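Local coordinates for protein probable fatty acyl-CoA transferase Rv3272 (Mycobacterium tuberculosis, PDB 5YX6) that binds fatty acyl-CoAs of varying chain length, palmitoyl-CoA most tightly, and is probably a family III CoA transferase acting in fatty acid metabolism, at residues R119-L125 with V198-V202; E109-P115 with I126-L130; F13-T19 with A36-V41; K73-T77 with P381-N387. All blocks are in the same frame, centred on the assembly; numbering follows the deposited sequence.

Contact 1 (R119-L125 with V198-V202); sequences RSRNPNL and VADVV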
loop_
_atom_site.group_PDB
_atom_site.type_symbol
_atom_site.label_atom_id
_atom_site.label_comp_id
_atom_site.label_asym_id
_atom_site.label_seq_id
_atom_site.Cartn_x
_atom_site.Cartn_y
_atom_site.Cartn_z
ATOM N N ARG A 119 2.137 29.353 -5.941
ATOM C CA ARG A 119 3.534 29.273 -6.356
ATOM C C ARG A 119 4.092 30.567 -6.946
ATOM O O ARG A 119 5.303 30.786 -6.916
ATOM C CB ARG A 119 3.704 28.140 -7.358
ATOM C CG ARG A 119 3.657 26.767 -6.721
ATOM C CD ARG A 119 3.284 25.730 -7.739
ATOM N NE ARG A 119 4.260 25.647 -8.818
ATOM C CZ ARG A 119 5.407 24.983 -8.735
ATOM N NH1 ARG A 119 5.734 24.368 -7.603
ATOM N NH2 ARG A 119 6.232 24.956 -9.773
ATOM N N SER A 120 3.221 31.437 -7.454
ATOM C CA SER A 120 3.674 32.732 -7.963
ATOM C C SER A 120 4.204 33.583 -6.813
ATOM O O SER A 120 5.134 34.365 -6.986
ATOM C CB SER A 120 2.551 33.471 -8.695
ATOM O OG SER A 120 1.381 33.549 -7.903
ATOM N N ARG A 121 3.614 33.401 -5.635
ATOM C CA ARG A 121 4.019 34.119 -4.432
ATOM C C ARG A 121 5.226 33.479 -3.744
ATOM O O ARG A 121 6.088 34.183 -3.228
ATOM C CB ARG A 121 2.851 34.190 -3.451
ATOM C CG ARG A 121 1.604 34.834 -4.032
ATOM C CD ARG A 121 0.407 34.625 -3.112
ATOM N NE ARG A 121 0.652 35.193 -1.789
ATOM C CZ ARG A 121 0.106 36.317 -1.338
ATOM N NH1 ARG A 121 -0.747 37.002 -2.101
ATOM N NH2 ARG A 121 0.405 36.750 -0.117
ATOM N N ASN A 122 5.265 32.147 -3.715
ATOM C CA ASN A 122 6.320 31.409 -3.019
ATOM C C ASN A 122 7.003 30.398 -3.947
ATOM O O ASN A 122 6.520 29.276 -4.111
ATOM C CB ASN A 122 5.733 30.708 -1.782
ATOM C CG ASN A 122 6.778 29.937 -0.963
ATOM O OD1 ASN A 122 7.970 29.912 -1.288
ATOM N ND2 ASN A 122 6.320 29.303 0.114
ATOM N N PRO A 123 8.139 30.787 -4.546
ATOM C CA PRO A 123 8.872 29.948 -5.509
ATOM C C PRO A 123 9.450 28.645 -4.926
ATOM O O PRO A 123 9.880 27.783 -5.693
ATOM C CB PRO A 123 10.033 30.859 -5.965
ATOM C CG PRO A 123 9.672 32.238 -5.500
ATOM C CD PRO A 123 8.825 32.065 -4.287
ATOM N N ASN A 124 9.447 28.497 -3.605
ATOM C CA ASN A 124 9.973 27.292 -2.975
ATOM C C ASN A 124 8.868 26.328 -2.544
ATOM O O ASN A 124 9.136 25.287 -1.949
ATOM C CB ASN A 124 10.852 27.648 -1.770
ATOM C CG ASN A 124 12.196 28.236 -2.169
ATOM O OD1 ASN A 124 12.726 27.936 -3.240
ATOM N ND2 ASN A 124 12.763 29.057 -1.298
ATOM N N LEU A 125 7.626 26.683 -2.850
ATOM C CA LEU A 125 6.482 25.899 -2.404
ATOM C C LEU A 125 6.247 24.635 -3.232
ATOM O O LEU A 125 6.114 24.678 -4.454
ATOM C CB LEU A 125 5.217 26.754 -2.411
ATOM C CG LEU A 125 3.991 26.040 -1.850
ATOM C CD1 LEU A 125 4.211 25.713 -0.386
ATOM C CD2 LEU A 125 2.768 26.906 -2.023
ATOM N N VAL A 198 14.547 22.857 -7.581
ATOM C CA VAL A 198 13.253 22.772 -8.254
ATOM C C VAL A 198 12.112 22.495 -7.257
ATOM O O VAL A 198 12.144 21.503 -6.522
ATOM C CB VAL A 198 13.263 21.660 -9.332
ATOM C CG1 VAL A 198 11.929 21.620 -10.049
ATOM C CG2 VAL A 198 14.373 21.909 -10.339
ATOM N N ALA A 199 11.098 23.358 -7.256
ATOM C CA ALA A 199 9.916 23.191 -6.409
ATOM C C ALA A 199 8.737 22.699 -7.250
ATOM O O ALA A 199 8.206 23.432 -8.072
ATOM C CB ALA A 199 9.565 24.500 -5.698
ATOM N N ASP A 200 8.333 21.454 -7.035
ATOM C CA ASP A 200 7.473 20.738 -7.973
ATOM C C ASP A 200 5.985 20.729 -7.630
ATOM O O ASP A 200 5.574 21.097 -6.527
ATOM C CB ASP A 200 7.949 19.282 -8.091
ATOM C CG ASP A 200 7.879 18.754 -9.515
ATOM O OD1 ASP A 200 7.141 19.332 -10.346
ATOM O OD2 ASP A 200 8.547 17.739 -9.794
ATOM N N VAL A 201 5.184 20.333 -8.614
ATOM C CA VAL A 201 3.795 19.953 -8.385
ATOM C C VAL A 201 3.641 18.433 -8.456
ATOM O O VAL A 201 3.985 17.799 -9.459
ATOM C CB VAL A 201 2.836 20.595 -9.387
ATOM C CG1 VAL A 201 1.419 20.133 -9.092
ATOM C CG2 VAL A 201 2.956 22.127 -9.336
ATOM N N VAL A 202 3.087 17.867 -7.395
ATOM C CA VAL A 202 2.992 16.435 -7.245
ATOM C C VAL A 202 1.522 15.987 -7.259
ATOM O O VAL A 202 0.667 16.632 -6.649
ATOM C CB VAL A 202 3.702 16.016 -5.941
ATOM C CG1 VAL A 202 3.249 14.673 -5.482
ATOM C CG2 VAL A 202 5.206 16.051 -6.135
#
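R119, near the end of helix 115-121, reaches across to the backbone of A199 just ahead of strand 201-205, an outermost strand of the chain's parallel Rossmann-type sheet. The tight part centres on A199. R119 NH1 gives A199 O a hydrogen bond of 2.7 Å at 154°, and NH2 adds a weak one of 3.0 Å to the same A199 O. The oxygen lies close to the guanidinium plane, whereas seen from the carbonyl the donor NH1 stands 55° above its plane. One methyl of V201, CG2, lies over a guanidinium face, set toward the rim and 3.8 Å from R119 NE. A bend at chi3 (62°) turns the end of the R119 chain to this position. The A199 methyl is packed against backbone oxygens of the type I turn from N122 to L125: CB sits 3.3 Å from P123 O and 3.7 Å from L125 O.

The loose side is made by the side chains of P123 and N124, both exposed. CB of N124 is directed away from A199, and its side chain lies close to a bound benzamidine. D200 bonds instead to the second subunit, OD2 to S371 OG of that chain. Within the turn itself an Asx turn forms, N122 OD1 accepting from N124 N at 3.1 Å.

Contact 2 (E109-P115 with I126-L130); sequences EKLGLGP and IYARL
The hydroxyl of Y127 donates to L113 O at 2.7 Å, meeting that oxygen in the carbonyl plane on a lone pair, and L113 O in turn lies at the edge of the tyrosine ring. The bond ties strand 126-131 to the loop between helices 107-110 and 115-121. Placing CG anti to the backbone N (chi1 -157°) carries the ring out from the strand, with P115 over one of its faces. The proline CD stands 3.9 Å from the centroid of the Y127 ring, 24° off the normal, a CH-pi contact, and CA sits over the same face nearer the rim.

Two residues on, R129 has its CG at the edge of the tyrosine ring and grips E109 end-on. NH1 bonds to E109 OE1 at 3.0 Å and NH2 to E109 OE2 at 2.9 Å, both nearly straight. The two acceptors lie close to the guanidinium plane, but the carboxylate is turned 38° from it, so OE2 is met from above its own plane. P115 CD also touches R129, 3.7 Å from NH2 and over a guanidinium face, which puts the proline against both side chains. R129 NE has a second acidic partner, E101, so the guanidinium is shared between two carboxylates, which fixes its orientation.

In the loop, G112, with positive phi, forms a Schellman motif after the first helix, and G114 occupies the N-cap position of the second, its N bonded to D117 OD2. Around them M108 and L118, one from each helix, pack on both L113 and Y127, while V99 of strand 98-101 also touches the tyrosine.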
loop_
_atom_site.group_PDB
_atom_site.type_symbol
_atom_site.label_atom_id
_atom_site.label_comp_id
_atom_site.label_asym_id
_atom_site.label_seq_id
_atom_site.Cartn_x
_atom_site.Cartn_y
_atom_site.Cartn_z
ATOM N N GLU A 109 -8.613 25.863 -7.203
ATOM C CA GLU A 109 -8.536 26.907 -8.205
ATOM C C GLU A 109 -9.681 27.909 -8.024
ATOM O O GLU A 109 -9.452 29.122 -8.030
ATOM C CB GLU A 109 -8.541 26.285 -9.603
ATOM C CG GLU A 109 -7.198 25.650 -9.962
ATOM C CD GLU A 109 -7.134 24.161 -9.634
ATOM O OE1 GLU A 109 -7.833 23.707 -8.697
ATOM O OE2 GLU A 109 -6.372 23.441 -10.314
ATOM N N LYS A 110 -10.900 27.401 -7.835
ATOM C CA LYS A 110 -12.074 28.257 -7.625
ATOM C C LYS A 110 -11.938 29.089 -6.346
ATOM O O LYS A 110 -12.495 30.183 -6.239
ATOM C CB LYS A 110 -13.357 27.419 -7.572
ATOM N N LEU A 111 -11.186 28.572 -5.381
ATOM C CA LEU A 111 -10.971 29.289 -4.130
ATOM C C LEU A 111 -9.816 30.276 -4.242
ATOM O O LEU A 111 -9.560 31.050 -3.316
ATOM C CB LEU A 111 -10.707 28.308 -2.990
ATOM C CG LEU A 111 -11.848 27.348 -2.647
ATOM C CD1 LEU A 111 -11.388 26.356 -1.585
ATOM C CD2 LEU A 111 -13.108 28.090 -2.207
ATOM N N GLY A 112 -9.128 30.257 -5.380
ATOM C CA GLY A 112 -7.966 31.109 -5.574
ATOM C C GLY A 112 -6.712 30.642 -4.850
ATOM O O GLY A 112 -5.808 31.432 -4.567
ATOM N N LEU A 113 -6.660 29.348 -4.562
ATOM C CA LEU A 113 -5.540 28.745 -3.846
ATOM C C LEU A 113 -4.916 27.619 -4.664
ATOM O O LEU A 113 -4.424 26.635 -4.108
ATOM C CB LEU A 113 -6.000 28.215 -2.484
ATOM C CG LEU A 113 -6.565 29.218 -1.475
ATOM C CD1 LEU A 113 -7.129 28.488 -0.273
ATOM C CD2 LEU A 113 -5.485 30.192 -1.043
ATOM N N GLY A 114 -4.966 27.742 -5.986
ATOM C CA GLY A 114 -4.423 26.712 -6.850
ATOM C C GLY A 114 -2.906 26.765 -6.866
ATOM O O GLY A 114 -2.312 27.681 -6.298
ATOM N N PRO A 115 -2.266 25.769 -7.493
ATOM C CA PRO A 115 -0.801 25.769 -7.553
ATOM C C PRO A 115 -0.236 27.069 -8.130
ATOM O O PRO A 115 0.724 27.591 -7.573
ATOM C CB PRO A 115 -0.478 24.560 -8.449
ATOM C CG PRO A 115 -1.777 24.143 -9.060
ATOM C CD PRO A 115 -2.840 24.561 -8.100
ATOM N N ILE A 126 6.195 23.510 -2.534
ATOM C CA ILE A 126 5.822 22.243 -3.127
ATOM C C ILE A 126 4.314 22.063 -2.971
ATOM O O ILE A 126 3.754 22.305 -1.898
ATOM C CB ILE A 126 6.610 21.093 -2.480
ATOM C CG1 ILE A 126 8.068 21.190 -2.922
ATOM C CG2 ILE A 126 6.022 19.737 -2.848
ATOM C CD1 ILE A 126 9.042 20.597 -1.965
ATOM N N TYR A 127 3.653 21.700 -4.063
ATOM C CA TYR A 127 2.199 21.584 -4.091
ATOM C C TYR A 127 1.790 20.144 -4.392
ATOM O O TYR A 127 2.129 19.621 -5.440
ATOM C CB TYR A 127 1.624 22.534 -5.142
ATOM C CG TYR A 127 0.184 22.929 -4.940
ATOM C CD1 TYR A 127 -0.852 22.051 -5.240
ATOM C CD2 TYR A 127 -0.144 24.196 -4.479
ATOM C CE1 TYR A 127 -2.174 22.422 -5.068
ATOM C CE2 TYR A 127 -1.457 24.576 -4.301
ATOM C CZ TYR A 127 -2.468 23.689 -4.598
ATOM O OH TYR A 127 -3.779 24.076 -4.423
ATOM N N ALA A 128 1.075 19.502 -3.475
ATOM C CA ALA A 128 0.738 18.090 -3.638
ATOM C C ALA A 128 -0.772 17.833 -3.666
ATOM O O ALA A 128 -1.485 18.242 -2.755
ATOM C CB ALA A 128 1.399 17.266 -2.529
ATOM N N ARG A 129 -1.247 17.149 -4.706
ATOM C CA ARG A 129 -2.677 16.872 -4.888
ATOM C C ARG A 129 -3.020 15.382 -4.846
ATOM O O ARG A 129 -2.448 14.577 -5.584
ATOM C CB ARG A 129 -3.166 17.472 -6.204
ATOM C CG ARG A 129 -2.519 18.811 -6.505
ATOM C CD ARG A 129 -3.174 19.536 -7.657
ATOM N NE ARG A 129 -4.485 20.066 -7.299
ATOM C CZ ARG A 129 -5.139 20.962 -8.023
ATOM N NH1 ARG A 129 -6.327 21.399 -7.626
ATOM N NH2 ARG A 129 -4.593 21.434 -9.136
ATOM N N LEU A 130 -3.947 15.023 -3.964
ATOM C CA LEU A 130 -4.463 13.659 -3.881
ATOM C C LEU A 130 -5.917 13.603 -4.352
ATOM O O LEU A 130 -6.770 14.294 -3.805
ATOM C CB LEU A 130 -4.339 13.131 -2.455
ATOM C CG LEU A 130 -4.885 11.729 -2.186
ATOM C CD1 LEU A 130 -4.192 10.707 -3.052
ATOM C CD2 LEU A 130 -4.697 11.376 -0.719
#

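Contact 3 (F13-T19 with A36-V41); sequences FRVLDFT and AEVIKV
D17 N and I39 O, 2.7 Å apart, form one of five backbone hydrogen bonds that zip strand 14-17 to strand 37-42 in parallel. The others run from E37 N to F13 O, V15 N to E37 O, I39 N to V15 O and V41 N to D17 O, the regular alternation of a parallel ladder, and the two strand directions differ by 20°.

Side chains pair on both faces. On the face carrying R14 and L16, R14 extends with CG anti to the backbone N (chi1 173°) and bends at chi3, which brings it side-on to E37: NE at 2.7 Å and NH2 at 2.9 Å both bond to E37 OE1, reaching it from the same face of the carboxylate, whose plane is turned 55° from the guanidinium. On the other face V15 CB packs against V38 CG2 at 3.8 Å. At the C-terminal end V41 CG2 makes a CH-pi contact over the centre of the F18 ring, 4.1 Å from its centroid. A water bridges F18 O and V41 O at the same end.

Further out, D17 OD1 accepts from T19 N and T19 OG1, the first an Asx turn, while D17 OD2 bonds to K73. E37 OE2 is taken by K74, and R14 NH1 by T95. Helix 23-33 joins the two strands into a beta-alpha-beta unit and lays L31 and V32 on V38; helix 83-94 brings M89 onto F18 and V41.

Each carboxylate thus has its two oxygens divided between different partners, and the lysines and R14 probably favour the ionised form of D17 and E37.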
loop_
_atom_site.group_PDB
_atom_site.type_symbol
_atom_site.label_atom_id
_atom_site.label_comp_id
_atom_site.label_asym_id
_atom_site.label_seq_id
_atom_site.Cartn_x
_atom_site.Cartn_y
_atom_site.Cartn_z
ATOM N N PHE A 13 10.664 22.099 8.443
ATOM C CA PHE A 13 9.723 22.168 7.320
ATOM C C PHE A 13 8.290 22.369 7.804
ATOM O O PHE A 13 7.847 21.726 8.757
ATOM C CB PHE A 13 9.786 20.904 6.461
ATOM C CG PHE A 13 11.041 20.774 5.653
ATOM C CD1 PHE A 13 11.737 21.892 5.235
ATOM C CD2 PHE A 13 11.523 19.528 5.306
ATOM C CE1 PHE A 13 12.898 21.761 4.487
ATOM C CE2 PHE A 13 12.666 19.395 4.556
ATOM C CZ PHE A 13 13.358 20.511 4.147
ATOM N N ARG A 14 7.556 23.232 7.115
ATOM C CA ARG A 14 6.173 23.497 7.475
ATOM C C ARG A 14 5.225 23.000 6.388
ATOM O O ARG A 14 5.414 23.280 5.206
ATOM C CB ARG A 14 5.960 24.994 7.726
ATOM C CG ARG A 14 4.499 25.366 7.930
ATOM C CD ARG A 14 4.363 26.792 8.358
ATOM N NE ARG A 14 4.934 26.985 9.682
ATOM C CZ ARG A 14 5.003 28.161 10.301
ATOM N NH1 ARG A 14 4.516 29.248 9.715
ATOM N NH2 ARG A 14 5.544 28.247 11.511
ATOM N N VAL A 15 4.205 22.258 6.799
ATOM C CA VAL A 15 3.248 21.687 5.866
ATOM C C VAL A 15 1.852 22.218 6.153
ATOM O O VAL A 15 1.407 22.213 7.294
ATOM C CB VAL A 15 3.240 20.145 5.945
ATOM C CG1 VAL A 15 2.244 19.556 4.957
ATOM C CG2 VAL A 15 4.652 19.584 5.715
ATOM N N LEU A 16 1.174 22.683 5.113
ATOM C CA LEU A 16 -0.222 23.104 5.203
ATOM C C LEU A 16 -1.135 21.989 4.715
ATOM O O LEU A 16 -1.174 21.711 3.517
ATOM C CB LEU A 16 -0.456 24.362 4.374
ATOM C CG LEU A 16 -0.475 25.663 5.158
ATOM C CD1 LEU A 16 0.839 25.811 5.899
ATOM C CD2 LEU A 16 -0.741 26.846 4.223
ATOM N N ASP A 17 -1.870 21.363 5.630
ATOM C CA ASP A 17 -2.618 20.140 5.305
ATOM C C ASP A 17 -4.119 20.414 5.168
ATOM O O ASP A 17 -4.817 20.519 6.174
ATOM C CB ASP A 17 -2.369 19.075 6.390
ATOM C CG ASP A 17 -3.005 17.713 6.065
ATOM O OD1 ASP A 17 -3.671 17.602 5.014
ATOM O OD2 ASP A 17 -2.843 16.749 6.870
ATOM N N PHE A 18 -4.609 20.498 3.931
ATOM C CA PHE A 18 -6.039 20.736 3.669
ATOM C C PHE A 18 -6.874 19.443 3.585
ATOM O O PHE A 18 -8.084 19.508 3.359
ATOM C CB PHE A 18 -6.237 21.527 2.356
ATOM C CG PHE A 18 -5.784 22.980 2.408
ATOM C CD1 PHE A 18 -4.449 23.321 2.215
ATOM C CD2 PHE A 18 -6.706 24.003 2.592
ATOM C CE1 PHE A 18 -4.037 24.652 2.240
ATOM C CE2 PHE A 18 -6.304 25.330 2.618
ATOM C CZ PHE A 18 -4.965 25.658 2.441
ATOM N N THR A 19 -6.244 18.284 3.775
ATOM C CA THR A 19 -6.896 16.989 3.510
ATOM C C THR A 19 -7.901 16.554 4.578
ATOM O O THR A 19 -7.854 17.018 5.714
ATOM C CB THR A 19 -5.863 15.839 3.388
ATOM O OG1 THR A 19 -5.296 15.568 4.675
ATOM C CG2 THR A 19 -4.756 16.178 2.399
ATOM N N ALA A 36 8.163 17.080 10.675
ATOM C CA ALA A 36 7.618 18.291 10.061
ATOM C C ALA A 36 6.571 18.945 10.958
ATOM O O ALA A 36 5.905 18.274 11.744
ATOM C CB ALA A 36 7.010 17.971 8.705
ATOM N N GLU A 37 6.451 20.263 10.860
ATOM C CA GLU A 37 5.332 20.965 11.465
ATOM C C GLU A 37 4.177 20.939 10.481
ATOM O O GLU A 37 4.227 21.600 9.451
ATOM C CB GLU A 37 5.706 22.404 11.820
ATOM C CG GLU A 37 4.529 23.257 12.293
ATOM C CD GLU A 37 4.925 24.695 12.642
ATOM O OE1 GLU A 37 5.529 25.379 11.784
ATOM O OE2 GLU A 37 4.624 25.147 13.768
ATOM N N VAL A 38 3.134 20.183 10.801
ATOM C CA VAL A 38 2.012 20.014 9.890
ATOM C C VAL A 38 0.763 20.701 10.417
ATOM O O VAL A 38 0.267 20.386 11.490
ATOM C CB VAL A 38 1.711 18.523 9.645
ATOM C CG1 VAL A 38 0.449 18.363 8.809
ATOM C CG2 VAL A 38 2.908 17.841 8.986
ATOM N N ILE A 39 0.261 21.656 9.651
ATOM C CA ILE A 39 -0.865 22.470 10.083
ATOM C C ILE A 39 -2.119 22.065 9.330
ATOM O O ILE A 39 -2.200 22.259 8.114
ATOM C CB ILE A 39 -0.603 23.974 9.850
ATOM C CG1 ILE A 39 0.676 24.414 10.553
ATOM C CG2 ILE A 39 -1.798 24.807 10.303
ATOM C CD1 ILE A 39 1.034 25.852 10.271
ATOM N N LYS A 40 -3.072 21.473 10.050
ATOM C CA LYS A 40 -4.374 21.133 9.486
ATOM C C LYS A 40 -5.169 22.402 9.224
ATOM O O LYS A 40 -5.158 23.317 10.036
ATOM C CB LYS A 40 -5.174 20.224 10.423
ATOM C CG LYS A 40 -4.773 18.779 10.443
ATOM C CD LYS A 40 -5.771 17.972 11.263
ATOM C CE LYS A 40 -7.038 17.637 10.472
ATOM N NZ LYS A 40 -6.772 16.737 9.306
ATOM N N VAL A 41 -5.845 22.450 8.084
ATOM C CA VAL A 41 -6.792 23.507 7.792
ATOM C C VAL A 41 -8.199 22.904 7.785
ATOM O O VAL A 41 -8.532 22.118 6.903
ATOM C CB VAL A 41 -6.487 24.181 6.441
ATOM C CG1 VAL A 41 -7.551 25.227 6.099
ATOM C CG2 VAL A 41 -5.073 24.802 6.457
HETATM O O HOH W 1 -9.483 21.998 4.076
HETATM O O HOH W 2 -9.633 19.095 7.480
#

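Contact 4 (K73-T77 with P381-N387); sequences KKSVT and PTAGEHN
In H386, CG lies anti to the carbonyl carbon (chi1 -55°), and rotation about CB-CG (chi2 91°) turns ND1 toward the backbone of strand 74-77. ND1 accepts from S75 N at 3.0 Å and 169°, with the donor tilted from the ring plane. The same residue's own N gives S75 O a bond of 2.8 Å, so both polar backbone atoms of S75 are held by H386. A backbone N-H is the donor to ND1, so ND1 is probably unprotonated, consistent with a neutral ring protonated at NE2. Over one ring face lies K74 CB, 3.7 Å from the H386 centroid, a CH-pi contact, with the lysine chain crossing at about a right angle; E385 CG is against the opposite face.

S75 turns OG toward the loop, where it accepts from G384 N at 2.9 Å; OG also bonds to E42 of the neighbouring strand 37-42.

Strand 74-77 is an outermost strand of the parallel Rossmann-type sheet, and residues 381-387 of the C-terminal region pack along it, with 382-387 forming two overlapping turns, type II from T382 to E385 and type I from G384 to N387. H386 is the N-cap of the short helix that follows, 387-390.

At the start of that helix N387 OD1 accepts from T77 N at 2.7 Å, in its carbonyl plane and on a lone pair. G384, with positive phi, passes its CA 3.7 Å from T77 CB. At the other end P381 lays its ring against K73 O, which is 3.2 Å from CD.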
loop_
_atom_site.group_PDB
_atom_site.type_symbol
_atom_site.label_atom_id
_atom_site.label_comp_id
_atom_site.label_asym_id
_atom_site.label_seq_id
_atom_site.Cartn_x
_atom_site.Cartn_y
_atom_site.Cartn_z
ATOM N N LYS A 73 -0.281 17.124 15.151
ATOM C CA LYS A 73 -0.568 18.166 14.183
ATOM C C LYS A 73 -1.068 19.423 14.880
ATOM O O LYS A 73 -1.433 19.390 16.056
ATOM C CB LYS A 73 -1.581 17.689 13.153
ATOM C CG LYS A 73 -1.027 16.640 12.213
ATOM C CD LYS A 73 -2.046 16.256 11.157
ATOM C CE LYS A 73 -1.587 15.067 10.318
ATOM N NZ LYS A 73 -2.611 14.752 9.276
ATOM N N LYS A 74 -1.035 20.536 14.158
ATOM C CA LYS A 74 -1.666 21.763 14.608
ATOM C C LYS A 74 -2.918 22.030 13.795
ATOM O O LYS A 74 -3.114 21.435 12.737
ATOM C CB LYS A 74 -0.670 22.919 14.537
ATOM C CG LYS A 74 0.569 22.566 15.320
ATOM C CD LYS A 74 1.515 23.710 15.541
ATOM C CE LYS A 74 2.662 23.245 16.433
ATOM N NZ LYS A 74 3.705 24.291 16.634
ATOM N N SER A 75 -3.775 22.913 14.296
ATOM C CA SER A 75 -5.045 23.173 13.639
ATOM C C SER A 75 -5.399 24.650 13.547
ATOM O O SER A 75 -5.251 25.409 14.512
ATOM C CB SER A 75 -6.175 22.421 14.365
ATOM O OG SER A 75 -7.441 22.673 13.768
ATOM N N VAL A 76 -5.852 25.049 12.364
ATOM C CA VAL A 76 -6.467 26.346 12.192
ATOM C C VAL A 76 -7.864 26.077 11.660
ATOM O O VAL A 76 -8.088 25.136 10.894
ATOM C CB VAL A 76 -5.667 27.307 11.256
ATOM C CG1 VAL A 76 -4.251 27.510 11.789
ATOM C CG2 VAL A 76 -5.648 26.808 9.816
ATOM N N THR A 77 -8.809 26.889 12.109
ATOM C CA THR A 77 -10.177 26.791 11.659
ATOM C C THR A 77 -10.485 28.002 10.803
ATOM O O THR A 77 -10.241 29.154 11.188
ATOM C CB THR A 77 -11.132 26.676 12.860
ATOM O OG1 THR A 77 -11.670 25.347 12.904
ATOM C CG2 THR A 77 -12.270 27.687 12.783
ATOM N N PRO A 381 -4.642 17.879 17.785
ATOM C CA PRO A 381 -5.065 19.234 18.163
ATOM C C PRO A 381 -6.584 19.341 18.298
ATOM O O PRO A 381 -7.306 18.639 17.593
ATOM C CB PRO A 381 -4.582 20.092 16.990
ATOM C CG PRO A 381 -4.664 19.153 15.811
ATOM C CD PRO A 381 -4.246 17.801 16.367
ATOM N N THR A 382 -7.059 20.227 19.166
ATOM C CA THR A 382 -8.473 20.577 19.172
ATOM C C THR A 382 -8.741 21.432 17.936
ATOM O O THR A 382 -7.826 22.038 17.382
ATOM C CB THR A 382 -8.882 21.333 20.461
ATOM O OG1 THR A 382 -8.097 22.528 20.604
ATOM C CG2 THR A 382 -8.674 20.450 21.681
ATOM N N ALA A 383 -9.982 21.455 17.476
ATOM C CA ALA A 383 -10.318 22.197 16.270
ATOM C C ALA A 383 -10.009 23.696 16.416
ATOM O O ALA A 383 -10.566 24.370 17.280
ATOM C CB ALA A 383 -11.779 21.985 15.926
ATOM N N GLY A 384 -9.115 24.207 15.576
ATOM C CA GLY A 384 -8.817 25.627 15.561
ATOM C C GLY A 384 -7.889 26.073 16.677
ATOM O O GLY A 384 -7.747 27.274 16.931
ATOM N N GLU A 385 -7.255 25.106 17.334
ATOM C CA GLU A 385 -6.419 25.363 18.502
ATOM C C GLU A 385 -5.359 26.441 18.281
ATOM O O GLU A 385 -4.995 27.156 19.211
ATOM C CB GLU A 385 -5.751 24.058 18.955
ATOM C CG GLU A 385 -4.869 24.180 20.206
ATOM C CD GLU A 385 -4.414 22.827 20.747
ATOM O OE1 GLU A 385 -4.949 21.796 20.294
ATOM O OE2 GLU A 385 -3.504 22.789 21.609
ATOM N N HIS A 386 -4.885 26.589 17.052
ATOM C CA HIS A 386 -3.783 27.509 16.799
ATOM C C HIS A 386 -4.165 28.710 15.942
ATOM O O HIS A 386 -3.308 29.318 15.301
ATOM C CB HIS A 386 -2.631 26.742 16.154
ATOM C CG HIS A 386 -2.186 25.561 16.957
ATOM N ND1 HIS A 386 -2.705 24.299 16.771
ATOM C CD2 HIS A 386 -1.310 25.459 17.985
ATOM C CE1 HIS A 386 -2.151 23.466 17.633
ATOM N NE2 HIS A 386 -1.302 24.147 18.382
ATOM N N ASN A 387 -5.452 29.036 15.926
ATOM C CA ASN A 387 -5.932 30.228 15.235
ATOM C C ASN A 387 -5.169 31.495 15.628
ATOM O O ASN A 387 -4.705 32.231 14.766
ATOM C CB ASN A 387 -7.426 30.417 15.486
ATOM C CG ASN A 387 -8.280 29.546 14.580
ATOM O OD1 ASN A 387 -7.758 28.768 13.783
ATOM N ND2 ASN A 387 -9.598 29.693 14.682
#

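All four contacts belong to one six-stranded parallel sheet of the large Rossmann domain, with strand order 74-77, 37-42, 14-17, 98-101, 126-131, 201-205. Contact 4 lies at one edge and contact 1 at the other, their centres about 25 Å apart; contacts 3 and 2 fall between. Contacts 3 and 4 touch, centres about 11 Å apart, through backbone pairing of strands 37-42 and 74-77, and contacts 1 and 2 do so through strands 126-131 and 201-205. Along the chain contact 3 closes first, contacts 2 and 1 interleave, and contact 4 spans both, bringing the C-terminal region back to an early strand. Beyond contact 1 the sheet continues into the second subunit of the homodimer.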